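Local structure of extracellular invertase (5XH8) at residues W234-A240 / P306-F311. The protein is a fungal beta-fructofuranosidase of glycoside hydrolase family 32 that probably cleaves sucrose and, with high transfructosylation activity, passes the fructosyl group on to make fructooligosaccharides. Numbering follows the deposited sequence.
Sequences WGNGTWA and PNMAGF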
loop_
_atom_site.group_PDB
_atom_site.type_symbol
_atom_site.label_atom_id
_atom_site.label_comp_id
_atom_site.label_asym_id
_atom_site.label_seq_id
_atom_site.Cartn_x
_atom_site.Cartn_y
_atom_site.Cartn_z
ATOM N N TRP A 234 7.533 13.808 -31.497
ATOM C CA TRP A 234 8.030 15.171 -31.706
ATOM C C TRP A 234 8.257 15.375 -33.210
ATOM O O TRP A 234 8.933 14.547 -33.868
ATOM C CB TRP A 234 9.336 15.389 -30.959
ATOM C CG TRP A 234 9.862 16.769 -31.040
ATOM C CD1 TRP A 234 11.049 17.161 -31.589
ATOM C CD2 TRP A 234 9.214 17.955 -30.583
ATOM N NE1 TRP A 234 11.191 18.521 -31.489
ATOM C CE2 TRP A 234 10.081 19.039 -30.872
ATOM C CE3 TRP A 234 7.993 18.213 -29.939
ATOM C CZ2 TRP A 234 9.761 20.372 -30.544
ATOM C CZ3 TRP A 234 7.673 19.532 -29.605
ATOM C CH2 TRP A 234 8.559 20.597 -29.910
ATOM N N GLY A 235 7.688 16.463 -33.745
ATOM C CA GLY A 235 7.739 16.731 -35.195
ATOM C C GLY A 235 7.085 15.596 -35.963
ATOM O O GLY A 235 5.963 15.218 -35.668
ATOM N N ASN A 236 7.799 15.024 -36.918
ATOM C CA ASN A 236 7.295 13.885 -37.703
ATOM C C ASN A 236 8.045 12.572 -37.436
ATOM O O ASN A 236 8.004 11.664 -38.276
ATOM C CB ASN A 236 7.389 14.217 -39.193
ATOM C CG ASN A 236 8.822 14.437 -39.658
ATOM O OD1 ASN A 236 9.786 14.264 -38.897
ATOM N ND2 ASN A 236 8.967 14.829 -40.907
ATOM N N GLY A 237 8.731 12.468 -36.295
ATOM C CA GLY A 237 9.415 11.222 -35.925
ATOM C C GLY A 237 10.847 11.139 -36.398
ATOM O O GLY A 237 11.475 10.100 -36.253
ATOM N N THR A 238 11.379 12.234 -36.944
ATOM C CA THR A 238 12.710 12.220 -37.536
ATOM C C THR A 238 13.783 12.366 -36.483
ATOM O O THR A 238 14.752 11.629 -36.500
ATOM C CB THR A 238 12.883 13.366 -38.572
ATOM O OG1 THR A 238 11.836 13.292 -39.539
ATOM C CG2 THR A 238 14.209 13.277 -39.286
ATOM N N TRP A 239 13.631 13.343 -35.595
ATOM C CA TRP A 239 14.738 13.798 -34.745
ATOM C C TRP A 239 14.754 13.268 -33.287
ATOM O O TRP A 239 15.781 13.344 -32.620
ATOM C CB TRP A 239 14.772 15.336 -34.744
ATOM C CG TRP A 239 14.984 15.906 -36.141
ATOM C CD1 TRP A 239 14.026 16.430 -36.976
ATOM C CD2 TRP A 239 16.227 15.963 -36.871
ATOM N NE1 TRP A 239 14.605 16.822 -38.172
ATOM C CE2 TRP A 239 15.946 16.547 -38.135
ATOM C CE3 TRP A 239 17.545 15.578 -36.580
ATOM C CZ2 TRP A 239 16.935 16.751 -39.102
ATOM C CZ3 TRP A 239 18.533 15.789 -37.546
ATOM C CH2 TRP A 239 18.218 16.365 -38.791
ATOM N N ALA A 240 13.624 12.779 -32.797
ATOM C CA ALA A 240 13.492 12.431 -31.373
ATOM C C ALA A 240 12.580 11.244 -31.138
ATOM O O ALA A 240 11.786 11.222 -30.190
ATOM C CB ALA A 240 13.030 13.646 -30.596
ATOM N N PRO A 306 7.281 21.100 -24.367
ATOM C CA PRO A 306 8.485 20.865 -25.165
ATOM C C PRO A 306 8.707 21.875 -26.305
ATOM O O PRO A 306 7.781 22.132 -27.085
ATOM C CB PRO A 306 8.237 19.480 -25.769
ATOM C CG PRO A 306 7.313 18.811 -24.825
ATOM C CD PRO A 306 6.424 19.903 -24.310
ATOM N N ASN A 307 9.928 22.392 -26.430
ATOM C CA ASN A 307 10.286 23.242 -27.583
ATOM C C ASN A 307 11.363 22.669 -28.502
ATOM O O ASN A 307 11.560 23.194 -29.599
ATOM C CB ASN A 307 10.654 24.657 -27.135
ATOM C CG ASN A 307 11.638 24.672 -25.998
ATOM O OD1 ASN A 307 12.543 23.828 -25.915
ATOM N ND2 ASN A 307 11.454 25.615 -25.092
ATOM N N MET A 308 12.062 21.623 -28.052
ATOM C CA MET A 308 12.966 20.845 -28.893
ATOM C C MET A 308 13.300 19.522 -28.185
ATOM O O MET A 308 13.113 19.389 -26.974
ATOM C CB MET A 308 14.249 21.627 -29.225
ATOM C CG MET A 308 14.997 22.194 -28.023
ATOM S SD MET A 308 16.525 23.062 -28.428
ATOM C CE MET A 308 17.191 23.515 -26.840
ATOM N N ALA A 309 13.786 18.551 -28.948
ATOM C CA ALA A 309 14.079 17.232 -28.399
ATOM C C ALA A 309 15.012 16.456 -29.320
ATOM O O ALA A 309 15.076 16.705 -30.550
ATOM C CB ALA A 309 12.792 16.461 -28.182
ATOM N N GLY A 310 15.733 15.515 -28.713
ATOM C CA GLY A 310 16.686 14.682 -29.434
ATOM C C GLY A 310 16.979 13.425 -28.654
ATOM O O GLY A 310 16.227 13.078 -27.731
ATOM N N PHE A 311 18.074 12.762 -29.019
ATOM C CA PHE A 311 18.522 11.555 -28.327
ATOM C C PHE A 311 19.715 11.898 -27.443
ATOM O O PHE A 311 20.640 12.588 -27.882
ATOM C CB PHE A 311 18.917 10.464 -29.317
ATOM C CG PHE A 311 17.759 9.728 -29.912
ATOM C CD1 PHE A 311 17.055 10.266 -30.986
ATOM C CD2 PHE A 311 17.376 8.474 -29.424
ATOM C CE1 PHE A 311 15.996 9.586 -31.544
ATOM C CE2 PHE A 311 16.306 7.783 -29.989
ATOM C CZ PHE A 311 15.617 8.338 -31.057
#
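Trp234 carries its indole CG anti to the backbone N (chi1 -176°), which lays the ring along the backbone of 306-309. In Phe311, CG lies anti to the carbonyl carbon (chi1 -79°), and the ring swings toward Trp239 and Ala240. The methyl of Ala309 sits over one face of the Trp234 indole in a CH-pi contact, with CB 4.1 Å from the centroid of the five-membered ring. The far end of the indole reaches the proline, with CZ3 3.9 Å from Pro306 CB. Trp234 NE1 is hydrogen-bonded to the backbone O of Ala395, which helps to hold the ring in this orientation. Ala240 CB packs on Ala309 CB at 3.7 Å. Beyond it, Trp239 O meets the edge of the Phe311 ring at CD1 (3.7 Å). The same oxygen takes a nearly straight CA-H...O contact from Gly310 CA at 3.6 Å. No conventional hydrogen bond joins the two segments. Residues 234-237 form a type II' beta turn, closed by Gly237 N to Trp234 O at 3.2 Å. Largely buried, the contact mixes apolar side-chain packing with ring-to-backbone contacts. It joins a loop between propeller blades to strand 302-311, in the five-bladed beta-propeller characteristic of family 32 enzymes.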